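PDB 4JJO: cellulose binding protein from Clavibacter michiganensis, which binds cellulose and is linked to cell-wall loosening, being the expansin module of a longer protein that is probably also an endo-1,4-beta-glucanase. Local coordinates for residues A30-V35 against S80-R85; C23-V28 against R62-D67; D53-K58 against P96-T101. One frame throughout, in Å; residues are numbered along the deposited sequence. Where two conformers were deposited one is given.

Overall arrangement
All three contacts lie in the first of the two expansin domains of this fragment, a six-stranded barrel of the double-psi family. Along the chain the segments run 23-28, 30-35, 53-58, 62-67, 80-85 and 96-101, so that every pair of contacts interleaves. Their centres are about 10 Å (1 and 2) to 18 Å (2 and 3) apart. Strand 59-69 is flanked by 34-38, where V35 bonds to Q64 and A66, and by 51-56. R62 and D53 form a salt bridge between contacts 2 and 3. One closed sheet thus unites them: contact 1 joins helix 81-87 to it, contact 3 pairs strands 51-56 and 95-101 beside its closing pair, and contact 2 holds a loop that also touches the C-terminal domain.

Contact 1 of 3, residues A30-V35 against S80-R85; sequences ADRMYV and SEEAFR
S80 is the N-cap of helix 81-87 in the double-psi barrel domain, and it locks that cap to R32 and Y34 at the start of strand 34-38. Its hydroxyl works twice: S80 OG donates to R32 O at 2.7 Å, in the carbonyl plane, and accepts from A83 N at 3.1 Å to cap the first helical turn. With chi1 at 60°, OG sits between the backbone N and the carbonyl carbon, where it reaches both partners. A backbone bond from S80 N to Y34 O (3.0 Å) adds a second tether. S80 CB lies over the middle of the Y34 ring face, 3.4 Å from its centroid, in a CH-pi contact. The ring's far end is anchored by a hydrogen bond between Y34 OH and L12 N. R32 and E82 run side by side, R32 CB 3.5 Å from E82 CD; their guanidinium and carboxylate planes stand 74° apart, the charged ends do not meet, and R32 NH1 binds P29 O. Ahead of the strand, D31 forms an Asx turn, its OD1 accepting from M33 N. The bent side chain of M33 brings SD to 3.6 Å from A83 CA and 3.8 Å from A83 CB.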
# COMPACT_ATOMS: atom_id res chain seq x y z
N ALA A 30 -11.00 -6.88 -3.38
CA ALA A 30 -12.20 -7.61 -3.77
C ALA A 30 -12.27 -7.84 -5.28
O ALA A 30 -12.83 -8.84 -5.73
CB ALA A 30 -13.45 -6.88 -3.29
N ASP A 31 -11.69 -6.94 -6.06
CA ASP A 31 -11.66 -7.11 -7.51
C ASP A 31 -10.53 -8.04 -7.93
O ASP A 31 -10.39 -8.36 -9.11
CB ASP A 31 -11.52 -5.76 -8.22
CG ASP A 31 -10.22 -5.04 -7.88
OD1 ASP A 31 -9.36 -5.65 -7.22
OD2 ASP A 31 -10.07 -3.87 -8.27
N ARG A 32 -9.71 -8.46 -6.97
CA ARG A 32 -8.62 -9.40 -7.23
C ARG A 32 -7.59 -8.82 -8.19
O ARG A 32 -6.87 -9.56 -8.86
CB ARG A 32 -9.17 -10.71 -7.79
CG ARG A 32 -10.05 -11.46 -6.82
CD ARG A 32 -9.36 -11.54 -5.47
NE ARG A 32 -10.02 -12.45 -4.54
CZ ARG A 32 -10.41 -12.11 -3.31
NH1 ARG A 32 -10.23 -10.89 -2.85
NH2 ARG A 32 -11.00 -13.01 -2.54
N MET A 33 -7.52 -7.49 -8.26
CA MET A 33 -6.57 -6.82 -9.13
C MET A 33 -5.41 -6.30 -8.30
O MET A 33 -5.47 -5.23 -7.71
CB MET A 33 -7.25 -5.67 -9.87
CG MET A 33 -8.38 -6.11 -10.79
SD MET A 33 -7.83 -7.21 -12.12
CE MET A 33 -9.39 -7.65 -12.87
N TYR A 34 -4.34 -7.09 -8.26
CA TYR A 34 -3.16 -6.74 -7.49
C TYR A 34 -1.91 -7.25 -8.18
O TYR A 34 -2.00 -7.94 -9.20
CB TYR A 34 -3.25 -7.32 -6.08
CG TYR A 34 -3.44 -8.82 -6.03
CD1 TYR A 34 -2.36 -9.68 -5.99
CD2 TYR A 34 -4.72 -9.38 -6.00
CE1 TYR A 34 -2.53 -11.05 -5.94
CE2 TYR A 34 -4.90 -10.74 -5.95
CZ TYR A 34 -3.80 -11.57 -5.92
OH TYR A 34 -3.98 -12.94 -5.86
N VAL A 35 -0.75 -6.90 -7.64
CA VAL A 35 0.51 -7.21 -8.30
C VAL A 35 1.66 -7.27 -7.30
O VAL A 35 1.66 -6.57 -6.29
CB VAL A 35 0.83 -6.15 -9.37
CG1 VAL A 35 1.01 -4.78 -8.73
CG2 VAL A 35 2.07 -6.54 -10.17
N SER A 80 -1.78 -10.72 -10.42
CA SER A 80 -2.81 -11.65 -9.97
C SER A 80 -3.31 -12.39 -11.20
O SER A 80 -3.30 -11.85 -12.31
CB SER A 80 -3.96 -10.89 -9.32
OG SER A 80 -4.56 -9.98 -10.23
N GLU A 81 -3.75 -13.63 -11.00
CA GLU A 81 -4.30 -14.40 -12.10
C GLU A 81 -5.39 -13.61 -12.80
O GLU A 81 -5.50 -13.63 -14.03
CB GLU A 81 -4.87 -15.73 -11.58
CG GLU A 81 -3.80 -16.71 -11.11
CD GLU A 81 -4.40 -17.99 -10.54
OE1 GLU A 81 -5.59 -17.98 -10.17
OE2 GLU A 81 -3.67 -18.99 -10.47
N GLU A 82 -6.18 -12.88 -12.02
CA GLU A 82 -7.33 -12.16 -12.56
C GLU A 82 -6.92 -10.98 -13.43
O GLU A 82 -7.53 -10.72 -14.48
CB GLU A 82 -8.25 -11.69 -11.43
CG GLU A 82 -8.98 -12.82 -10.72
CD GLU A 82 -8.14 -13.51 -9.65
OE1 GLU A 82 -7.01 -13.04 -9.38
OE2 GLU A 82 -8.61 -14.51 -9.07
N ALA A 83 -5.89 -10.25 -13.01
CA ALA A 83 -5.36 -9.15 -13.80
C ALA A 83 -4.72 -9.69 -15.08
O ALA A 83 -4.88 -9.12 -16.16
CB ALA A 83 -4.35 -8.35 -13.00
N PHE A 84 -4.00 -10.80 -14.94
CA PHE A 84 -3.33 -11.42 -16.08
C PHE A 84 -4.32 -11.88 -17.14
O PHE A 84 -4.09 -11.71 -18.34
CB PHE A 84 -2.48 -12.60 -15.61
CG PHE A 84 -1.60 -13.18 -16.67
CD1 PHE A 84 -0.26 -12.84 -16.73
CD2 PHE A 84 -2.10 -14.06 -17.60
CE1 PHE A 84 0.56 -13.37 -17.70
CE2 PHE A 84 -1.29 -14.59 -18.58
CZ PHE A 84 0.04 -14.25 -18.63
N ARG A 85 -5.44 -12.46 -16.71
CA ARG A 85 -6.46 -12.94 -17.63
C ARG A 85 -7.12 -11.79 -18.38
O ARG A 85 -7.58 -11.95 -19.51
CB ARG A 85 -7.54 -13.75 -16.90
CG ARG A 85 -7.05 -15.06 -16.33
CD ARG A 85 -8.20 -16.03 -16.16
NE ARG A 85 -7.79 -17.23 -15.44
CZ ARG A 85 -7.90 -17.40 -14.12
NH1 ARG A 85 -8.43 -16.44 -13.35
NH2 ARG A 85 -7.49 -18.53 -13.56

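Contact 2 of 3, residues C23-V28 against R62-D67; sequences CSMPAV and RVQVAD
M25 and Q64 reach for each other from opposite directions, one from the loop 23-28 and the other from strand 62-67. The bend of M25 at chi2 (-54°) carries SD and CE toward Q64 OE1 and the V65 carbonyl. M25 was modelled in two conformers; in the one described CE lies near both oxygens, and its short 3.2 Å approach to Q64 OE1 is therefore doubtful. Nearer the backbone, M25 CG lies 4.4 Å from A66 CB, a loose apolar contact. Q64 is fully extended, CG anti to the backbone N at chi1 176°, so its amide stands well away from the strand. A water helps to orient that amide: Q64 NE2 donates to it at 3.0 Å, and the water in turn donates to A27 O at 2.9 Å, while OE1 is on the side of the methionine. At the other end C23 points at the strand, with CB 3.3 Å from A66 O and SG 3.5 Å from A66 C, while C23 N makes a weak hydrogen bond to the same carbonyl. C23 SG is also joined to C48 in a disulfide. Strand 59-69 runs between strands 34-38 and 51-56 in the barrel, and the loop 23-28, on the side turned from this strand, meets the C-terminal expansin domain: P26 packs on strand 124-128, S24 O accepts from Q126 NE2, and S24 OG bonds to Y153 O.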
# COMPACT_ATOMS: atom_id res chain seq x y z
N CYS A 23 3.16 -6.41 1.67
CA CYS A 23 2.61 -5.13 2.12
C CYS A 23 1.65 -5.28 3.31
O CYS A 23 1.19 -4.28 3.87
CB CYS A 23 1.89 -4.43 0.97
SG CYS A 23 2.98 -3.85 -0.35
N SER A 24 1.35 -6.52 3.68
CA SER A 24 0.47 -6.80 4.82
C SER A 24 -0.88 -6.10 4.72
O SER A 24 -1.35 -5.49 5.68
CB SER A 24 1.16 -6.40 6.13
OG SER A 24 2.44 -6.99 6.22
N MET A 25 -1.51 -6.19 3.56
CA MET A 25 -2.83 -5.60 3.36
C MET A 25 -3.86 -6.32 4.23
O MET A 25 -3.78 -7.54 4.41
CB MET A 25 -3.24 -5.69 1.89
CG MET A 25 -2.34 -4.90 0.94
SD MET A 25 -2.17 -3.17 1.41
CE MET A 25 -1.35 -2.51 -0.04
N PRO A 26 -4.83 -5.57 4.77
CA PRO A 26 -5.87 -6.20 5.59
C PRO A 26 -6.63 -7.28 4.82
O PRO A 26 -7.09 -8.25 5.41
CB PRO A 26 -6.81 -5.03 5.92
CG PRO A 26 -6.00 -3.81 5.76
CD PRO A 26 -5.00 -4.11 4.69
N ALA A 27 -6.75 -7.10 3.51
CA ALA A 27 -7.48 -8.04 2.68
C ALA A 27 -6.93 -8.04 1.26
O ALA A 27 -6.43 -7.03 0.77
CB ALA A 27 -8.95 -7.68 2.66
N VAL A 28 -7.03 -9.18 0.59
CA VAL A 28 -6.83 -9.24 -0.84
C VAL A 28 -7.93 -8.38 -1.45
O VAL A 28 -9.09 -8.50 -1.06
CB VAL A 28 -6.96 -10.68 -1.38
CG1 VAL A 28 -6.98 -10.68 -2.89
CG2 VAL A 28 -5.82 -11.54 -0.85
N ARG A 62 -6.02 -1.76 -13.98
CA ARG A 62 -5.40 -1.11 -12.84
C ARG A 62 -5.22 -2.12 -11.71
O ARG A 62 -6.15 -2.84 -11.36
CB ARG A 62 -6.26 0.06 -12.37
CG ARG A 62 -5.71 0.79 -11.15
CD ARG A 62 -6.39 2.14 -10.97
NE ARG A 62 -6.09 3.05 -12.08
CZ ARG A 62 -6.45 4.32 -12.13
NH1 ARG A 62 -7.13 4.87 -11.13
NH2 ARG A 62 -6.12 5.05 -13.18
N VAL A 63 -4.01 -2.17 -11.15
CA VAL A 63 -3.71 -3.11 -10.08
C VAL A 63 -3.09 -2.41 -8.87
O VAL A 63 -2.34 -1.44 -9.01
CB VAL A 63 -2.75 -4.22 -10.56
CG1 VAL A 63 -3.44 -5.13 -11.56
CG2 VAL A 63 -1.48 -3.63 -11.15
N GLN A 64 -3.43 -2.91 -7.68
CA GLN A 64 -2.86 -2.40 -6.45
C GLN A 64 -1.54 -3.12 -6.15
O GLN A 64 -1.48 -4.35 -6.18
CB GLN A 64 -3.83 -2.60 -5.28
CG GLN A 64 -3.27 -2.18 -3.93
CD GLN A 64 -4.26 -2.34 -2.78
OE1 GLN A 64 -4.01 -1.87 -1.67
NE2 GLN A 64 -5.38 -3.01 -3.03
N VAL A 65 -0.50 -2.35 -5.87
CA VAL A 65 0.77 -2.94 -5.48
C VAL A 65 0.61 -3.51 -4.07
O VAL A 65 0.36 -2.77 -3.12
CB VAL A 65 1.92 -1.92 -5.50
CG1 VAL A 65 3.17 -2.52 -4.88
CG2 VAL A 65 2.20 -1.47 -6.93
N ALA A 66 0.77 -4.82 -3.95
CA ALA A 66 0.42 -5.51 -2.71
C ALA A 66 1.53 -6.43 -2.21
O ALA A 66 1.43 -6.96 -1.10
CB ALA A 66 -0.83 -6.33 -2.94
N ASP A 67 2.58 -6.61 -2.99
CA ASP A 67 3.53 -7.68 -2.72
C ASP A 67 4.89 -7.41 -3.35
O ASP A 67 5.03 -6.53 -4.21
CB ASP A 67 2.97 -8.99 -3.26
CG ASP A 67 3.44 -10.21 -2.47
OD1 ASP A 67 4.35 -10.06 -1.62
OD2 ASP A 67 2.90 -11.31 -2.71
O HOH W 1 -6.47 -4.49 -0.70

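Contact 3 of 3, residues D53-K58 against P96-T101; sequences DVTGPK and PISYVT
D53 and T55 pair with V100 and S98 in an antiparallel ladder, the axes of 53-56 and 96-101 approaching to 4.6 Å with their directions 160° apart. Both are hydrogen-bonded pairs. T55 N reaches S98 O at 2.7 Å, and S98 N returns to T55 O. The D53-V100 pair is slacker, its longer bond running 3.3 Å from V100 N to D53 O. Between them, V54 and Y99 form the non-hydrogen-bonded pair, and Y99 CA lends a CA-H...O contact to D53 O. In the double-psi barrel, strand 95-101 also pairs with strand 3-10, so this ladder helps to close the sheet on itself. V54 and Y99 point to one face, where they and I97 pack on L77 of strand 76-80. V54 CG1 is anti to the backbone N (chi1 -176°), which sets it 3.9 Å from I97 CD1, the two side chains meeting at an oblique angle, and puts CG2 alongside Y99 CB. The phenol leads away from V54, its OH hydrogen-bonded to E41 OE1. D53, T55, S98 and V100 share the other face. There D53 forms a salt bridge to R62, T55 OG1 bonds to T60 OG1, and T55 CB rests 3.6 Å from S98 OG.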
# COMPACT_ATOMS: atom_id res chain seq x y z
N ASP A 53 -1.24 1.26 -13.70
CA ASP A 53 -2.05 0.99 -14.88
C ASP A 53 -1.21 0.19 -15.86
O ASP A 53 -0.25 0.71 -16.43
CB ASP A 53 -2.57 2.27 -15.53
CG ASP A 53 -3.86 2.76 -14.91
OD1 ASP A 53 -4.51 1.95 -14.21
OD2 ASP A 53 -4.23 3.93 -15.13
N VAL A 54 -1.57 -1.07 -16.04
CA VAL A 54 -0.78 -2.00 -16.85
C VAL A 54 -1.45 -2.23 -18.19
O VAL A 54 -2.61 -2.64 -18.25
CB VAL A 54 -0.64 -3.35 -16.14
CG1 VAL A 54 0.25 -4.28 -16.94
CG2 VAL A 54 -0.09 -3.16 -14.73
N THR A 55 -0.72 -1.97 -19.27
CA THR A 55 -1.22 -2.20 -20.62
C THR A 55 -0.63 -3.48 -21.19
O THR A 55 0.59 -3.64 -21.27
CB THR A 55 -0.88 -1.03 -21.55
OG1 THR A 55 -1.50 0.17 -21.07
CG2 THR A 55 -1.37 -1.31 -22.96
N GLY A 56 -1.51 -4.39 -21.58
CA GLY A 56 -1.10 -5.63 -22.21
C GLY A 56 -1.85 -5.84 -23.51
O GLY A 56 -2.51 -4.92 -24.01
N PRO A 57 -1.75 -7.05 -24.08
CA PRO A 57 -2.34 -7.39 -25.38
C PRO A 57 -3.81 -6.97 -25.53
O PRO A 57 -4.17 -6.38 -26.55
CB PRO A 57 -2.22 -8.91 -25.42
CG PRO A 57 -1.09 -9.24 -24.54
CD PRO A 57 -1.06 -8.20 -23.46
N LYS A 58 -4.63 -7.26 -24.53
CA LYS A 58 -6.08 -7.10 -24.65
C LYS A 58 -6.59 -5.74 -24.21
O LYS A 58 -7.72 -5.37 -24.51
CB LYS A 58 -6.79 -8.20 -23.88
CG LYS A 58 -6.61 -9.57 -24.51
CD LYS A 58 -7.35 -10.67 -23.78
CE LYS A 58 -7.12 -12.00 -24.47
NZ LYS A 58 -7.89 -13.11 -23.86
N PRO A 96 3.97 -9.56 -22.87
CA PRO A 96 4.63 -8.25 -22.85
C PRO A 96 3.67 -7.18 -22.36
O PRO A 96 2.48 -7.22 -22.70
CB PRO A 96 5.01 -8.03 -24.32
CG PRO A 96 4.01 -8.80 -25.09
CD PRO A 96 3.57 -9.96 -24.23
N ILE A 97 4.18 -6.24 -21.58
CA ILE A 97 3.35 -5.19 -21.01
C ILE A 97 4.11 -3.87 -20.99
O ILE A 97 5.33 -3.83 -21.16
CB ILE A 97 2.94 -5.52 -19.56
CG1 ILE A 97 4.19 -5.66 -18.68
CG2 ILE A 97 2.11 -6.79 -19.50
CD1 ILE A 97 3.91 -5.58 -17.20
N SER A 98 3.36 -2.79 -20.80
CA SER A 98 3.94 -1.51 -20.42
C SER A 98 3.12 -1.00 -19.24
O SER A 98 1.93 -1.31 -19.13
CB SER A 98 3.88 -0.52 -21.58
OG SER A 98 2.56 -0.06 -21.79
N TYR A 99 3.74 -0.25 -18.34
CA TYR A 99 2.99 0.26 -17.20
C TYR A 99 3.50 1.57 -16.63
O TYR A 99 4.65 1.96 -16.82
CB TYR A 99 2.90 -0.79 -16.08
CG TYR A 99 4.22 -1.26 -15.51
CD1 TYR A 99 4.74 -0.69 -14.36
CD2 TYR A 99 4.93 -2.29 -16.11
CE1 TYR A 99 5.94 -1.12 -13.82
CE2 TYR A 99 6.13 -2.74 -15.58
CZ TYR A 99 6.63 -2.15 -14.43
OH TYR A 99 7.82 -2.58 -13.90
N VAL A 100 2.59 2.25 -15.94
CA VAL A 100 2.89 3.49 -15.24
C VAL A 100 2.31 3.41 -13.84
O VAL A 100 1.34 2.69 -13.60
CB VAL A 100 2.26 4.71 -15.94
CG1 VAL A 100 2.93 4.97 -17.27
CG2 VAL A 100 0.76 4.50 -16.12
N THR A 101 2.91 4.15 -12.92
CA THR A 101 2.32 4.35 -11.61
C THR A 101 1.26 5.44 -11.71
O THR A 101 1.51 6.50 -12.28
CB THR A 101 3.36 4.74 -10.56
OG1 THR A 101 4.25 3.64 -10.32
CG2 THR A 101 2.69 5.13 -9.25